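Local coordinates for protein response regulator (Pseudomonas putida, PDB 3HDV) that probably acts as a two-component response regulator, its receiver domain taking up a phosphoryl group on an aspartate to switch a downstream output, at residues B[56-61]-B[82-87]. Numbering follows the deposited sequence.
Sequences MITDLR and LSIIVV
Val87 O lies alongside the Asp59 side chain, 3.6 Å from carboxylate oxygen OD1, as two acceptors that make no hydrogen bond with each other. Two backbone N-H groups of its own turn bind OD1: Leu60 N meets it on the anti side, somewhat out of the carboxylate plane and through a bent bond, while Arg61 N comes from above that plane, closing an Asx turn. Gly89 N binds the same oxygen, so three amides hold the side chain, which is the predicted phosphorylation site. The surrounding fold is the CheY-like receiver domain. Strands 53-58 and 83-88 are parallel neighbours in the central sheet, joined through helix 67-75 as a beta-alpha-beta crossover, and Asp59 follows directly on the end of the first strand.

Four backbone hydrogen bonds join the strands. Met56 N binds Ser83 O at 3.0 Å, Ile85 N binds Met56 O, Thr58 N binds Ile85 O, and Val87 N reaches Thr58 O at 2.9 Å, tilted 31° from the carbonyl plane.

Residues branched at CB (Ile, Val, Thr) suit the extended strands, and with Met56 they cover both faces. Selenomethionine Met56, Thr58, Ile84 and Val86 share one face, on which Met56, Ile84 and Val86 touch helix 67-75. The flexible Met56 chain bends at its last torsion (chi3 75°), laying CE alongside Ile84, 3.8 Å from its CD1. Beyond the strand, Leu60 crosses Val86 at about a right angle, its branch point CG 3.6 Å from Val86 CG1. On the other face Ile57 and Ile85 pack under helix 114-124, and Ile57 CG2 lies beside Val87 CG2 at 3.8 Å. Thr58 offers both a methyl and a hydroxyl: CG2 lies beside Val86 CG2, whereas OG1, anti to the backbone N (chi1 -169°), donates to a lone pair of Asp59 O at 2.8 Å.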
loop_
_atom_site.group_PDB
_atom_site.type_symbol
_atom_site.label_atom_id
_atom_site.label_comp_id
_atom_site.label_asym_id
_atom_site.label_seq_id
_atom_site.Cartn_x
_atom_site.Cartn_y
_atom_site.Cartn_z
HETATM N N MSE B 56 -6.789 -4.655 14.370
HETATM C CA MSE B 56 -7.362 -4.489 13.044
HETATM C C MSE B 56 -7.353 -2.999 12.662
HETATM O O MSE B 56 -7.741 -2.151 13.462
HETATM C CB MSE B 56 -8.791 -4.987 13.064
HETATM C CG MSE B 56 -9.433 -5.060 11.717
HETATM SE SE MSE B 56 -11.338 -5.532 11.893
HETATM C CE MSE B 56 -12.084 -3.826 12.535
ATOM N N ILE B 57 -6.947 -2.734 11.434
ATOM C CA ILE B 57 -7.055 -1.414 10.817
ATOM C C ILE B 57 -8.161 -1.470 9.773
ATOM O O ILE B 57 -8.133 -2.328 8.909
ATOM C CB ILE B 57 -5.737 -0.967 10.126
ATOM C CG1 ILE B 57 -4.628 -0.878 11.193
ATOM C CG2 ILE B 57 -5.950 0.420 9.367
ATOM C CD1 ILE B 57 -3.275 -0.771 10.601
ATOM N N THR B 58 -9.123 -0.563 9.865
ATOM C CA THR B 58 -10.218 -0.540 8.920
ATOM C C THR B 58 -10.595 0.837 8.370
ATOM O O THR B 58 -10.474 1.853 9.055
ATOM C CB THR B 58 -11.497 -1.245 9.498
ATOM O OG1 THR B 58 -12.454 -1.420 8.447
ATOM C CG2 THR B 58 -12.145 -0.402 10.586
ATOM N N ASP B 59 -11.022 0.857 7.106
ATOM C CA ASP B 59 -11.748 2.031 6.528
ATOM C C ASP B 59 -13.201 1.950 7.023
ATOM O O ASP B 59 -13.660 0.884 7.509
ATOM C CB ASP B 59 -11.649 2.029 4.981
ATOM C CG ASP B 59 -11.890 3.428 4.347
ATOM O OD1 ASP B 59 -12.483 4.348 4.977
ATOM O OD2 ASP B 59 -11.517 3.604 3.192
ATOM N N LEU B 60 -13.912 3.076 6.955
ATOM C CA LEU B 60 -15.318 3.166 7.258
ATOM C C LEU B 60 -16.133 3.027 5.968
ATOM O O LEU B 60 -17.206 2.460 5.957
ATOM C CB LEU B 60 -15.596 4.521 7.916
ATOM C CG LEU B 60 -15.071 4.652 9.364
ATOM C CD1 LEU B 60 -15.595 5.979 9.875
ATOM C CD2 LEU B 60 -15.492 3.480 10.321
ATOM N N ARG B 61 -15.567 3.544 4.887
ATOM C CA ARG B 61 -16.184 3.628 3.577
ATOM C C ARG B 61 -15.956 2.319 2.775
ATOM O O ARG B 61 -14.962 2.158 2.070
ATOM C CB ARG B 61 -15.508 4.824 2.920
ATOM C CG ARG B 61 -16.398 5.853 2.272
ATOM C CD ARG B 61 -17.409 6.637 3.117
ATOM N NE ARG B 61 -18.370 5.859 3.911
ATOM C CZ ARG B 61 -18.563 6.100 5.199
ATOM N NH1 ARG B 61 -17.853 7.073 5.803
ATOM N NH2 ARG B 61 -19.424 5.395 5.881
ATOM N N LEU B 82 -11.091 -6.606 20.844
ATOM C CA LEU B 82 -10.148 -6.372 19.739
ATOM C C LEU B 82 -9.764 -4.883 19.598
ATOM O O LEU B 82 -10.637 -4.016 19.501
ATOM C CB LEU B 82 -10.729 -6.856 18.414
ATOM C CG LEU B 82 -9.843 -6.674 17.161
ATOM C CD1 LEU B 82 -8.634 -7.612 17.145
ATOM C CD2 LEU B 82 -10.700 -6.925 15.935
ATOM N N SER B 83 -8.466 -4.625 19.621
ATOM C CA SER B 83 -7.928 -3.310 19.301
ATOM C C SER B 83 -8.214 -2.918 17.844
ATOM O O SER B 83 -7.865 -3.649 16.932
ATOM C CB SER B 83 -6.429 -3.374 19.471
ATOM O OG SER B 83 -6.174 -3.373 20.843
ATOM N N ILE B 84 -8.809 -1.748 17.652
ATOM C CA ILE B 84 -9.184 -1.300 16.318
ATOM C C ILE B 84 -8.719 0.138 16.139
ATOM O O ILE B 84 -8.952 0.993 17.001
ATOM C CB ILE B 84 -10.703 -1.411 16.117
ATOM C CG1 ILE B 84 -11.131 -2.878 16.241
ATOM C CG2 ILE B 84 -11.179 -0.840 14.749
ATOM C CD1 ILE B 84 -12.649 -2.996 16.211
ATOM N N ILE B 85 -8.045 0.368 15.016
ATOM C CA ILE B 85 -7.643 1.704 14.573
ATOM C C ILE B 85 -8.444 1.950 13.247
ATOM O O ILE B 85 -8.419 1.139 12.322
ATOM C CB ILE B 85 -6.133 1.804 14.293
ATOM C CG1 ILE B 85 -5.308 1.635 15.569
ATOM C CG2 ILE B 85 -5.805 3.192 13.557
ATOM C CD1 ILE B 85 -3.846 1.421 15.299
ATOM N N VAL B 86 -9.184 3.048 13.212
ATOM C CA VAL B 86 -9.940 3.465 12.013
ATOM C C VAL B 86 -9.039 4.391 11.194
ATOM O O VAL B 86 -8.456 5.347 11.743
ATOM C CB VAL B 86 -11.244 4.128 12.416
ATOM C CG1 VAL B 86 -11.932 4.858 11.198
ATOM C CG2 VAL B 86 -12.216 2.999 13.024
ATOM N N VAL B 87 -8.882 4.055 9.921
ATOM C CA VAL B 87 -8.285 4.966 8.921
ATOM C C VAL B 87 -9.315 5.262 7.835
ATOM O O VAL B 87 -9.521 4.448 6.935
ATOM C CB VAL B 87 -6.932 4.443 8.399
ATOM C CG1 VAL B 87 -6.297 5.469 7.418
ATOM C CG2 VAL B 87 -5.933 4.223 9.628
#